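PDB 1JM1: rieske iron-sulfur protein soxF from Sulfolobus acidocaldarius, which binds a Rieske [2Fe-2S] cluster and probably passes electrons along the respiratory chain of this archaeon. Local coordinates for residues A[41-46]-A[90-95]; A[94-99]-A[127-132]; A[104-109]-A[199-204]; A[147-152]-A[169-174]. One frame throughout, in Å; residues are numbered along the deposited sequence.

Contact 2 holds the [2Fe-2S] cluster; contacts 1 and 4 show how such a site is tied into its fold. Contact 1 shares Cys94 and Val95 with contact 2, their centres about 11 Å apart, so the strand pairing leads straight into the first cluster loop. Contact 4, its centre about 8 Å from that of contact 1, is joined to it by a probable hydrogen bond from Ser91 N to Pro149 O (2.9 Å), and reaches contact 2 where Phe172 CD2 packs on Gly98 CA at 3.5 Å. Contact 3 stands apart, the side chain of Gln104 about 13 Å from the cluster, yet strand 105-107 belongs to the same sheet as strand 130-132 of contact 2.

Contact 1: A[41-46]-A[90-95]; sequences DEPCFL and FSDVCV. With FES (Fe2/s2 (inorganic) cluster), chain C.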
loop_
_atom_site.group_PDB
_atom_site.type_symbol
_atom_site.label_atom_id
_atom_site.label_comp_id
_atom_site.label_asym_id
_atom_site.label_seq_id
_atom_site.Cartn_x
_atom_site.Cartn_y
_atom_site.Cartn_z
ATOM N N ASP A 41 3.448 -11.556 8.338
ATOM C CA ASP A 41 2.056 -11.912 7.947
ATOM C C ASP A 41 1.115 -10.764 7.577
ATOM O O ASP A 41 -0.125 -10.916 7.528
ATOM C CB ASP A 41 1.473 -12.595 9.296
ATOM C CG ASP A 41 1.327 -11.729 10.580
ATOM O OD1 ASP A 41 1.460 -10.516 10.947
ATOM O OD2 ASP A 41 0.983 -12.161 11.817
ATOM N N GLU A 42 1.676 -9.611 7.303
ATOM C CA GLU A 42 0.938 -8.368 7.004
ATOM C C GLU A 42 1.222 -7.974 5.563
ATOM O O GLU A 42 2.212 -7.296 5.265
ATOM C CB GLU A 42 1.348 -7.263 7.955
ATOM C CG GLU A 42 0.909 -7.507 9.396
ATOM C CD GLU A 42 1.545 -6.568 10.368
ATOM O OE1 GLU A 42 2.665 -6.096 10.185
ATOM O OE2 GLU A 42 0.836 -6.251 11.416
ATOM N N PRO A 43 0.390 -8.399 4.623
ATOM C CA PRO A 43 0.697 -8.155 3.227
ATOM C C PRO A 43 0.473 -6.708 2.824
ATOM O O PRO A 43 -0.480 -6.079 3.280
ATOM C CB PRO A 43 -0.273 -9.120 2.487
ATOM C CG PRO A 43 -1.457 -9.129 3.390
ATOM C CD PRO A 43 -0.883 -9.129 4.807
ATOM N N CYS A 44 1.342 -6.232 1.942
ATOM C CA CYS A 44 1.362 -4.893 1.400
ATOM C C CYS A 44 1.696 -4.947 -0.058
ATOM O O CYS A 44 2.178 -5.974 -0.558
ATOM C CB CYS A 44 2.444 -4.053 2.126
ATOM S SG CYS A 44 2.202 -3.861 3.907
ATOM N N PHE A 45 1.544 -3.836 -0.781
ATOM C CA PHE A 45 2.070 -3.759 -2.142
ATOM C C PHE A 45 2.632 -2.395 -2.409
ATOM O O PHE A 45 2.065 -1.377 -2.003
ATOM C CB PHE A 45 1.009 -4.159 -3.181
ATOM C CG PHE A 45 -0.198 -3.268 -3.249
ATOM C CD1 PHE A 45 -0.278 -2.236 -4.143
ATOM C CD2 PHE A 45 -1.259 -3.448 -2.373
ATOM C CE1 PHE A 45 -1.353 -1.392 -4.158
ATOM C CE2 PHE A 45 -2.344 -2.581 -2.380
ATOM C CZ PHE A 45 -2.407 -1.568 -3.277
ATOM N N LEU A 46 3.712 -2.378 -3.182
ATOM C CA LEU A 46 4.183 -1.202 -3.886
ATOM C C LEU A 46 3.413 -1.071 -5.159
ATOM O O LEU A 46 3.060 -2.065 -5.786
ATOM C CB LEU A 46 5.699 -1.292 -4.318
ATOM C CG LEU A 46 6.781 -1.565 -3.401
ATOM C CD1 LEU A 46 8.161 -1.567 -4.119
ATOM C CD2 LEU A 46 6.887 -0.488 -2.319
ATOM N N PHE A 90 0.756 0.480 -0.110
ATOM C CA PHE A 90 -0.463 0.374 0.685
ATOM C C PHE A 90 -0.488 -0.975 1.370
ATOM O O PHE A 90 0.046 -1.980 0.898
ATOM C CB PHE A 90 -1.698 0.512 -0.205
ATOM C CG PHE A 90 -1.831 1.854 -0.891
ATOM C CD1 PHE A 90 -1.201 2.099 -2.091
ATOM C CD2 PHE A 90 -2.580 2.870 -0.285
ATOM C CE1 PHE A 90 -1.274 3.342 -2.678
ATOM C CE2 PHE A 90 -2.684 4.107 -0.898
ATOM C CZ PHE A 90 -2.042 4.336 -2.068
ATOM N N SER A 91 -1.287 -1.031 2.472
ATOM C CA SER A 91 -1.723 -2.318 2.997
ATOM C C SER A 91 -2.553 -3.061 1.943
ATOM O O SER A 91 -3.320 -2.476 1.194
ATOM C CB SER A 91 -2.583 -2.081 4.228
ATOM O OG SER A 91 -3.087 -3.303 4.761
ATOM N N ASP A 92 -2.396 -4.401 1.947
ATOM C CA ASP A 92 -3.195 -5.274 1.102
ATOM C C ASP A 92 -4.367 -5.900 1.844
ATOM O O ASP A 92 -4.949 -6.856 1.308
ATOM C CB ASP A 92 -2.329 -6.338 0.461
ATOM C CG ASP A 92 -2.984 -7.087 -0.649
ATOM O OD1 ASP A 92 -3.714 -6.386 -1.447
ATOM O OD2 ASP A 92 -2.778 -8.302 -0.818
ATOM N N VAL A 93 -4.729 -5.399 3.012
ATOM C CA VAL A 93 -5.847 -5.922 3.815
ATOM C C VAL A 93 -6.942 -4.870 3.871
ATOM O O VAL A 93 -6.740 -3.745 4.370
ATOM C CB VAL A 93 -5.387 -6.377 5.193
ATOM C CG1 VAL A 93 -6.609 -6.935 5.973
ATOM C CG2 VAL A 93 -4.264 -7.399 5.141
ATOM N N CYS A 94 -8.130 -5.223 3.355
ATOM C CA CYS A 94 -9.264 -4.342 3.405
ATOM C C CYS A 94 -9.648 -3.989 4.823
ATOM O O CYS A 94 -9.696 -4.853 5.706
ATOM C CB CYS A 94 -10.441 -5.074 2.716
ATOM S SG CYS A 94 -11.893 -4.022 2.489
ATOM N N VAL A 95 -9.923 -2.698 5.055
ATOM C CA VAL A 95 -10.268 -2.205 6.398
ATOM C C VAL A 95 -11.773 -2.253 6.665
ATOM O O VAL A 95 -12.219 -1.799 7.721
ATOM C CB VAL A 95 -9.650 -0.848 6.693
ATOM C CG1 VAL A 95 -8.119 -0.985 6.821
ATOM C CG2 VAL A 95 -9.981 0.217 5.679
HETATM FE FE1 FES C . -13.425 -5.600 1.664
HETATM FE FE2 FES C . -15.785 -5.984 2.959
HETATM S S1 FES C . -15.420 -4.637 1.183
HETATM S S2 FES C . -13.827 -7.027 3.372
HETATM O O HOH W 1 -1.195 -4.997 5.724
#
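Strands 43-48 and 87-91 run antiparallel in a three-stranded sheet of the Rieske protein, Phe45 and Phe90 forming a hydrogen-bonded pair and Cys44 and Ser91 a non-hydrogen-bonded one. Phe45 N donates to Phe90 O at 2.9 Å, and Phe90 N answers to Phe45 O at 3.0 Å. Where the strand gives way to loop, Asp92 N reaches Pro43 O (2.9 Å), which also accepts from a water linked to Ser91 OG. The two phenyl groups lie on one face of the sheet. Phe45 CG sits between its backbone N and carbonyl carbon (chi1 64°), which lays CZ 3.8 Å from Phe90 CB. The rings are tilted by only 28° but slid so far that they barely overlap, with centroids 5.8 Å apart. Phe45 CD2 also lies 3.9 Å from Asp92 OD1, while OD2 of that carboxylate is bonded to Gln100. Trimming Phe45 to an alanine would probably open a gap beside Phe90 and leave Asp92 OD1 without the ring next to it. Ser91 OG accepts from Val93 N in an ST turn that starts the run to Cys94, and Pro43 CG rests on Val93 CG2 at 3.7 Å.

Contact 2: A[94-99]-A[127-132]; sequences CVHLGC and HGSIYA. With FES (Fe2/s2 (inorganic) cluster), chain C.
His96 and His127 meet at one iron in the paired loops of the Rieske fold, each loop giving the cluster one cysteine and one histidine. CG of His96 is turned away from the backbone N (chi1 175°), aiming the ring at the cluster. Its CB passes Ser129 OG at 3.9 Å; CG already faces iron FE2, which the ND1 atoms of His96 and His127 both bind at 2.1 Å, and CE1 of His96 lies 3.2 Å from ND1 of His127. The two ND1 atoms are 3.0 Å apart, yet no hydrogen bond joins them, since both are committed to the metal. The rings form an offset edge-to-face pair, His96 presenting its edge to the face of His127 with planes 80° apart. A disulfide from Cys99 to Cys126 ties the loops together.

The other iron, FE1, is held by Cys94 SG and by Cys124. Cys94 SG lies at the edge of the Tyr131 ring, near its plane, 3.1 Å from Tyr131 OH. That hydroxyl accepts from Val95 N at 3.1 Å. Ser129 OG lies 3.1 Å from the bridging sulfide S1; in related proteins such hydroxyls are thought to raise the reduction potential. With a phenylalanine in place of Tyr131, Val95 N would probably lose its acceptor and Cys94 SG its neighbouring oxygen. Beside that hydroxyl, Val95 CG2 touches Tyr131 CE2 at 4.0 Å.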
loop_
_atom_site.group_PDB
_atom_site.type_symbol
_atom_site.label_atom_id
_atom_site.label_comp_id
_atom_site.label_asym_id
_atom_site.label_seq_id
_atom_site.Cartn_x
_atom_site.Cartn_y
_atom_site.Cartn_z
ATOM N N CYS A 94 -8.130 -5.223 3.355
ATOM C CA CYS A 94 -9.264 -4.342 3.405
ATOM C C CYS A 94 -9.648 -3.989 4.823
ATOM O O CYS A 94 -9.696 -4.853 5.706
ATOM C CB CYS A 94 -10.441 -5.074 2.716
ATOM S SG CYS A 94 -11.893 -4.022 2.489
ATOM N N VAL A 95 -9.923 -2.698 5.055
ATOM C CA VAL A 95 -10.268 -2.205 6.398
ATOM C C VAL A 95 -11.773 -2.253 6.665
ATOM O O VAL A 95 -12.219 -1.799 7.721
ATOM C CB VAL A 95 -9.650 -0.848 6.693
ATOM C CG1 VAL A 95 -8.119 -0.985 6.821
ATOM C CG2 VAL A 95 -9.981 0.217 5.679
ATOM N N HIS A 96 -12.571 -2.823 5.766
ATOM C CA HIS A 96 -13.964 -3.143 6.068
ATOM C C HIS A 96 -14.012 -4.416 6.910
ATOM O O HIS A 96 -14.286 -4.356 8.108
ATOM C CB HIS A 96 -14.760 -3.285 4.797
ATOM C CG HIS A 96 -16.183 -3.731 5.064
ATOM N ND1 HIS A 96 -16.710 -4.849 4.461
ATOM C CD2 HIS A 96 -17.082 -3.203 5.941
ATOM C CE1 HIS A 96 -17.921 -4.977 4.955
ATOM N NE2 HIS A 96 -18.189 -4.021 5.838
ATOM N N LEU A 97 -13.712 -5.569 6.301
ATOM C CA LEU A 97 -13.821 -6.868 6.971
ATOM C C LEU A 97 -12.655 -7.747 6.675
ATOM O O LEU A 97 -12.715 -8.984 6.839
ATOM C CB LEU A 97 -15.161 -7.555 6.667
ATOM C CG LEU A 97 -15.899 -8.136 7.854
ATOM C CD1 LEU A 97 -16.295 -7.054 8.886
ATOM C CD2 LEU A 97 -17.088 -8.918 7.356
ATOM N N GLY A 98 -11.468 -7.195 6.327
ATOM C CA GLY A 98 -10.256 -7.970 6.347
ATOM C C GLY A 98 -10.039 -8.890 5.186
ATOM O O GLY A 98 -9.114 -9.743 5.253
ATOM N N CYS A 99 -10.807 -8.782 4.093
ATOM C CA CYS A 99 -10.404 -9.522 2.911
ATOM C C CYS A 99 -9.088 -9.006 2.364
ATOM O O CYS A 99 -8.766 -7.830 2.489
ATOM C CB CYS A 99 -11.496 -9.424 1.822
ATOM S SG CYS A 99 -12.864 -10.553 2.251
ATOM N N HIS A 127 -17.190 -7.060 -0.307
ATOM C CA HIS A 127 -18.384 -6.209 -0.147
ATOM C C HIS A 127 -18.284 -4.940 -0.991
ATOM O O HIS A 127 -19.112 -4.051 -0.833
ATOM C CB HIS A 127 -18.782 -5.885 1.306
ATOM C CG HIS A 127 -18.622 -7.060 2.221
ATOM N ND1 HIS A 127 -17.401 -7.295 2.849
ATOM C CD2 HIS A 127 -19.458 -8.054 2.519
ATOM C CE1 HIS A 127 -17.565 -8.422 3.514
ATOM N NE2 HIS A 127 -18.779 -8.906 3.346
ATOM N N GLY A 128 -17.345 -4.834 -1.930
ATOM C CA GLY A 128 -17.348 -3.752 -2.890
ATOM C C GLY A 128 -16.785 -2.431 -2.398
ATOM O O GLY A 128 -17.009 -1.379 -3.047
ATOM N N SER A 129 -15.991 -2.403 -1.330
ATOM C CA SER A 129 -15.251 -1.195 -0.994
ATOM C C SER A 129 -14.306 -0.835 -2.112
ATOM O O SER A 129 -13.617 -1.699 -2.654
ATOM C CB SER A 129 -14.474 -1.365 0.309
ATOM O OG SER A 129 -15.314 -1.572 1.388
ATOM N N ILE A 130 -14.258 0.459 -2.451
ATOM C CA ILE A 130 -13.337 0.968 -3.470
ATOM C C ILE A 130 -12.484 2.054 -2.842
ATOM O O ILE A 130 -13.014 3.047 -2.345
ATOM C CB ILE A 130 -14.041 1.466 -4.730
ATOM C CG1 ILE A 130 -14.963 0.353 -5.324
ATOM C CG2 ILE A 130 -13.030 1.951 -5.753
ATOM C CD1 ILE A 130 -15.711 0.774 -6.581
ATOM N N TYR A 131 -11.178 1.863 -2.934
ATOM C CA TYR A 131 -10.171 2.797 -2.412
ATOM C C TYR A 131 -9.507 3.520 -3.557
ATOM O O TYR A 131 -8.993 2.899 -4.489
ATOM C CB TYR A 131 -9.136 2.036 -1.624
ATOM C CG TYR A 131 -9.682 1.196 -0.478
ATOM C CD1 TYR A 131 -9.838 -0.185 -0.622
ATOM C CD2 TYR A 131 -10.043 1.785 0.722
ATOM C CE1 TYR A 131 -10.337 -0.927 0.429
ATOM C CE2 TYR A 131 -10.498 1.030 1.792
ATOM C CZ TYR A 131 -10.635 -0.334 1.632
ATOM O OH TYR A 131 -11.049 -1.065 2.721
ATOM N N ALA A 132 -9.503 4.868 -3.496
ATOM C CA ALA A 132 -8.925 5.696 -4.534
ATOM C C ALA A 132 -7.465 5.932 -4.184
ATOM O O ALA A 132 -7.120 6.827 -3.400
ATOM C CB ALA A 132 -9.703 6.984 -4.646
HETATM FE FE1 FES C . -13.425 -5.600 1.664
HETATM FE FE2 FES C . -15.785 -5.984 2.959
HETATM S S1 FES C . -15.420 -4.637 1.183
HETATM S S2 FES C . -13.827 -7.027 3.372
#

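Contact 3: A[104-109]-A[199-204]; sequences QVIVSS and PSCSNG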
loop_
_atom_site.group_PDB
_atom_site.type_symbol
_atom_site.label_atom_id
_atom_site.label_comp_id
_atom_site.label_asym_id
_atom_site.label_seq_id
_atom_site.Cartn_x
_atom_site.Cartn_y
_atom_site.Cartn_z
ATOM N N GLN A 104 -3.373 -7.307 -7.733
ATOM C CA GLN A 104 -2.705 -7.901 -8.899
ATOM C C GLN A 104 -3.638 -8.143 -10.083
ATOM O O GLN A 104 -3.178 -8.436 -11.158
ATOM C CB GLN A 104 -2.023 -9.262 -8.532
ATOM C CG GLN A 104 -2.968 -10.410 -8.177
ATOM C CD GLN A 104 -3.597 -10.469 -6.886
ATOM O OE1 GLN A 104 -3.629 -9.580 -6.081
ATOM N NE2 GLN A 104 -4.383 -11.536 -6.599
ATOM N N VAL A 105 -4.962 -8.056 -9.851
ATOM C CA VAL A 105 -5.943 -8.316 -10.923
ATOM C C VAL A 105 -6.244 -6.967 -11.557
ATOM O O VAL A 105 -6.942 -6.134 -10.967
ATOM C CB VAL A 105 -7.169 -9.015 -10.422
ATOM C CG1 VAL A 105 -8.167 -9.223 -11.579
ATOM C CG2 VAL A 105 -6.831 -10.375 -9.749
ATOM N N ILE A 106 -5.678 -6.699 -12.730
ATOM C CA ILE A 106 -5.776 -5.396 -13.362
ATOM C C ILE A 106 -7.023 -5.359 -14.234
ATOM O O ILE A 106 -7.191 -6.266 -15.085
ATOM C CB ILE A 106 -4.519 -5.065 -14.174
ATOM C CG1 ILE A 106 -3.217 -5.289 -13.367
ATOM C CG2 ILE A 106 -4.659 -3.700 -14.785
ATOM C CD1 ILE A 106 -3.123 -4.485 -12.063
ATOM N N VAL A 107 -7.927 -4.434 -13.970
ATOM C CA VAL A 107 -9.235 -4.437 -14.572
ATOM C C VAL A 107 -9.445 -3.127 -15.342
ATOM O O VAL A 107 -8.764 -2.080 -15.147
ATOM C CB VAL A 107 -10.364 -4.719 -13.562
ATOM C CG1 VAL A 107 -10.147 -6.075 -12.915
ATOM C CG2 VAL A 107 -10.483 -3.646 -12.497
ATOM N N SER A 108 -10.473 -3.213 -16.217
ATOM C CA SER A 108 -10.768 -2.058 -17.089
ATOM C C SER A 108 -12.120 -1.450 -16.805
ATOM O O SER A 108 -12.559 -0.589 -17.548
ATOM C CB SER A 108 -10.598 -2.539 -18.585
ATOM O OG SER A 108 -11.614 -3.490 -18.804
ATOM N N SER A 109 -12.771 -1.834 -15.711
ATOM C CA SER A 109 -13.977 -1.254 -15.295
ATOM C C SER A 109 -13.954 -1.037 -13.747
ATOM O O SER A 109 -13.476 -1.894 -13.031
ATOM C CB SER A 109 -15.094 -2.300 -15.452
ATOM O OG SER A 109 -16.267 -1.679 -15.331
ATOM N N PRO A 199 6.440 -11.294 -10.514
ATOM C CA PRO A 199 5.257 -10.562 -10.847
ATOM C C PRO A 199 4.008 -11.409 -10.697
ATOM O O PRO A 199 4.059 -12.577 -11.022
ATOM C CB PRO A 199 5.426 -10.081 -12.307
ATOM C CG PRO A 199 6.271 -11.203 -12.872
ATOM C CD PRO A 199 7.181 -11.695 -11.757
ATOM N N SER A 200 2.916 -10.796 -10.277
ATOM C CA SER A 200 1.668 -11.476 -10.031
ATOM C C SER A 200 0.524 -10.999 -10.904
ATOM O O SER A 200 -0.588 -11.552 -10.810
ATOM C CB SER A 200 1.308 -11.195 -8.539
ATOM O OG SER A 200 1.029 -9.768 -8.403
ATOM N N CYS A 201 0.678 -9.944 -11.672
ATOM C CA CYS A 201 -0.486 -9.311 -12.325
ATOM C C CYS A 201 -1.100 -10.225 -13.355
ATOM O O CYS A 201 -0.423 -11.018 -14.056
ATOM C CB CYS A 201 -0.085 -8.029 -13.023
ATOM S SG CYS A 201 0.452 -6.670 -11.985
ATOM N N SER A 202 -2.381 -10.066 -13.491
ATOM C CA SER A 202 -3.160 -10.736 -14.536
ATOM C C SER A 202 -4.204 -9.713 -14.993
ATOM O O SER A 202 -4.523 -8.764 -14.284
ATOM C CB SER A 202 -3.811 -12.008 -14.079
ATOM O OG SER A 202 -4.756 -11.695 -13.006
ATOM N N ASN A 203 -4.707 -9.855 -16.214
ATOM C CA ASN A 203 -5.797 -9.017 -16.679
ATOM C C ASN A 203 -7.158 -9.613 -16.302
ATOM O O ASN A 203 -7.430 -10.819 -16.602
ATOM C CB ASN A 203 -5.754 -8.835 -18.204
ATOM C CG ASN A 203 -4.621 -7.852 -18.504
ATOM O OD1 ASN A 203 -4.449 -6.832 -17.881
ATOM N ND2 ASN A 203 -3.816 -8.244 -19.490
ATOM N N GLY A 204 -8.019 -8.845 -15.639
ATOM C CA GLY A 204 -9.264 -9.475 -15.180
ATOM C C GLY A 204 -10.517 -8.746 -15.550
ATOM O O GLY A 204 -10.398 -7.780 -16.319
ATOM O OXT GLY A 204 -11.660 -9.103 -15.076
HETATM O O HOH W 2 -7.393 -5.531 -17.880
HETATM O O HOH W 3 -12.157 -5.628 -16.359
#
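Gln104, Ile106, Ser202 and Gly204 lace two parallel strands together through their backbones. Ser202 N donates to Gln104 O at 3.0 Å, Ser202 O receives Ile106 N at 2.8 Å, and Gly204 N closes the ladder on Ile106 O, also at 2.8 Å. Gln104 O draws in the CA of Cys201 as well, a CA-H...O contact of 3.1 Å.

Side chains add to this ladder. Gln104 CB lies 3.1 Å from Ser200 OG at its start. Val105 and Ser202 share one face, where Val105 CG1 lies 3.8 Å from Gly204 CA. On the face of Ile106 and Asn203, Ile106 CG1 is anti to its carbonyl carbon (chi1 -50°), which brings it within 4.2 Å of Cys201 SG. One water donates to both Ile106 O and Asn203 OD1, and a second joins Ser108 N to Gly204 O of the terminal carboxylate.

Further out, Cys201 is fastened by a disulfide to Cys30, and Phe34 of strand 32-36 touches both Gln104 and Ser200. Strand 105-107 is bonded on its other side to Leu115 of strand 114-116, and 202-203 is one edge of the mixed six-stranded sheet. The chemistry implies a chain end fixed by several means at once: backbone bonds, bridging waters and a disulfide hold the terminal strand, and the contact of Ile106 with Cys201 adds apolar cover.

Contact 4: A[147-152]-A[169-174]; sequences PLPIVI and APYFSA
Pro149 presses its ring against the loop residues Ala169, Pro170 and Tyr171, and this is the dense half of the contact. Its CG comes within 3.4 Å of Pro170 O. On the next carbon of the ring, CB lies 3.9 Å from Ala169 O and 4.0 Å from Tyr171 CD2, approaching the tyrosine at its edge, near the ring plane. Ala169 CB completes this grip at 4.2 Å from Pro149 CG. The carbonyls touched by the proline get their hydrogen bonds from other groups: Arg146 NH1 serves Pro170 O, while Thr167 OG1 and Asn184 ND2 serve Ala169 O.

In the fold, residues 147-152 lead out of the proline-rich loop characteristic of Rieske proteins, which lies beside the cluster, and into strand 151-155 of an antiparallel sheet. Residues 169-174 form the loop that follows strand 161-167, the neighbour of 151-155 in that sheet.

The other half is sparser. Tyr171 CG lies anti to the carbonyl carbon (chi1 -61°), and the ring extends along the segment until its hydroxyl comes beside Val151. There a single methyl, CG2, meets Tyr171 OH at 3.8 Å, the two side chains crossing obliquely. The hydroxyl is bonded to Tyr37 O, and Cys44 packs near it. Past Tyr171 the loop turns away from 147-152: Phe172, partly exposed, leads its ring toward the first cluster loop, and Ser173 OG is bonded to Arg178 N.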
loop_
_atom_site.group_PDB
_atom_site.type_symbol
_atom_site.label_atom_id
_atom_site.label_comp_id
_atom_site.label_asym_id
_atom_site.label_seq_id
_atom_site.Cartn_x
_atom_site.Cartn_y
_atom_site.Cartn_z
ATOM N N PRO A 147 -9.940 5.117 5.227
ATOM C CA PRO A 147 -9.062 4.909 4.060
ATOM C C PRO A 147 -8.145 3.701 4.226
ATOM O O PRO A 147 -7.737 3.294 5.325
ATOM C CB PRO A 147 -8.260 6.201 3.978
ATOM C CG PRO A 147 -9.138 7.235 4.638
ATOM C CD PRO A 147 -9.745 6.475 5.797
ATOM N N LEU A 148 -7.715 3.166 3.086
ATOM C CA LEU A 148 -6.737 2.099 3.069
ATOM C C LEU A 148 -5.396 2.602 3.599
ATOM O O LEU A 148 -4.885 3.600 3.081
ATOM C CB LEU A 148 -6.567 1.572 1.640
ATOM C CG LEU A 148 -5.694 0.327 1.513
ATOM C CD1 LEU A 148 -6.344 -0.868 2.203
ATOM C CD2 LEU A 148 -5.493 0.006 0.028
ATOM N N PRO A 149 -4.797 1.953 4.606
ATOM C CA PRO A 149 -3.521 2.458 5.106
ATOM C C PRO A 149 -2.425 2.481 4.053
ATOM O O PRO A 149 -2.298 1.567 3.220
ATOM C CB PRO A 149 -3.204 1.501 6.262
ATOM C CG PRO A 149 -4.574 1.090 6.746
ATOM C CD PRO A 149 -5.375 0.919 5.452
ATOM N N ILE A 150 -1.625 3.530 4.133
ATOM C CA ILE A 150 -0.438 3.752 3.326
ATOM C C ILE A 150 0.790 3.287 4.096
ATOM O O ILE A 150 0.936 3.569 5.283
ATOM C CB ILE A 150 -0.303 5.248 2.933
ATOM C CG1 ILE A 150 -1.475 5.639 2.048
ATOM C CG2 ILE A 150 1.033 5.546 2.280
ATOM C CD1 ILE A 150 -1.616 7.154 1.844
ATOM N N VAL A 151 1.686 2.605 3.386
ATOM C CA VAL A 151 2.999 2.256 3.883
ATOM C C VAL A 151 3.957 3.362 3.413
ATOM O O VAL A 151 4.115 3.602 2.211
ATOM C CB VAL A 151 3.440 0.883 3.375
ATOM C CG1 VAL A 151 4.870 0.579 3.877
ATOM C CG2 VAL A 151 2.464 -0.192 3.823
ATOM N N ILE A 152 4.556 4.034 4.379
ATOM C CA ILE A 152 5.488 5.139 4.099
ATOM C C ILE A 152 6.802 4.527 3.622
ATOM O O ILE A 152 7.319 3.595 4.242
ATOM C CB ILE A 152 5.641 6.017 5.333
ATOM C CG1 ILE A 152 4.261 6.486 5.815
ATOM C CG2 ILE A 152 6.609 7.169 5.028
ATOM C CD1 ILE A 152 4.388 6.955 7.257
ATOM N N ALA A 169 -1.526 4.650 9.435
ATOM C CA ALA A 169 -2.703 4.189 10.161
ATOM C C ALA A 169 -2.512 2.769 10.537
ATOM O O ALA A 169 -1.734 2.014 9.883
ATOM C CB ALA A 169 -3.918 4.332 9.261
ATOM N N PRO A 170 -3.251 2.280 11.525
ATOM C CA PRO A 170 -3.297 0.832 11.810
ATOM C C PRO A 170 -3.966 0.083 10.673
ATOM O O PRO A 170 -4.922 0.558 10.041
ATOM C CB PRO A 170 -4.186 0.760 13.073
ATOM C CG PRO A 170 -5.061 1.996 12.974
ATOM C CD PRO A 170 -4.158 3.048 12.409
ATOM N N TYR A 171 -3.494 -1.129 10.457
ATOM C CA TYR A 171 -4.151 -2.082 9.565
ATOM C C TYR A 171 -5.471 -2.549 10.188
ATOM O O TYR A 171 -5.794 -2.245 11.354
ATOM C CB TYR A 171 -3.223 -3.273 9.346
ATOM C CG TYR A 171 -1.893 -2.970 8.699
ATOM C CD1 TYR A 171 -0.816 -3.807 8.932
ATOM C CD2 TYR A 171 -1.679 -1.894 7.849
ATOM C CE1 TYR A 171 0.404 -3.591 8.353
ATOM C CE2 TYR A 171 -0.437 -1.671 7.260
ATOM C CZ TYR A 171 0.606 -2.516 7.510
ATOM O OH TYR A 171 1.807 -2.255 6.911
ATOM N N PHE A 172 -6.243 -3.285 9.407
ATOM C CA PHE A 172 -7.468 -3.901 9.881
ATOM C C PHE A 172 -7.258 -4.603 11.203
ATOM O O PHE A 172 -6.328 -5.377 11.383
ATOM C CB PHE A 172 -7.914 -4.910 8.808
ATOM C CG PHE A 172 -9.147 -5.702 9.217
ATOM C CD1 PHE A 172 -10.396 -5.100 9.288
ATOM C CD2 PHE A 172 -9.020 -7.056 9.530
ATOM C CE1 PHE A 172 -11.525 -5.824 9.671
ATOM C CE2 PHE A 172 -10.170 -7.800 9.897
ATOM C CZ PHE A 172 -11.361 -7.164 9.969
ATOM N N SER A 173 -8.208 -4.405 12.115
ATOM C CA SER A 173 -8.211 -5.105 13.410
ATOM C C SER A 173 -8.991 -6.399 13.259
ATOM O O SER A 173 -10.204 -6.394 13.079
ATOM C CB SER A 173 -8.911 -4.256 14.477
ATOM O OG SER A 173 -8.147 -3.118 14.840
ATOM N N ALA A 174 -8.258 -7.492 13.372
ATOM C CA ALA A 174 -8.842 -8.842 13.285
ATOM C C ALA A 174 -9.113 -9.345 14.697
ATOM O O ALA A 174 -10.167 -9.048 15.238
ATOM C CB ALA A 174 -7.911 -9.711 12.448
#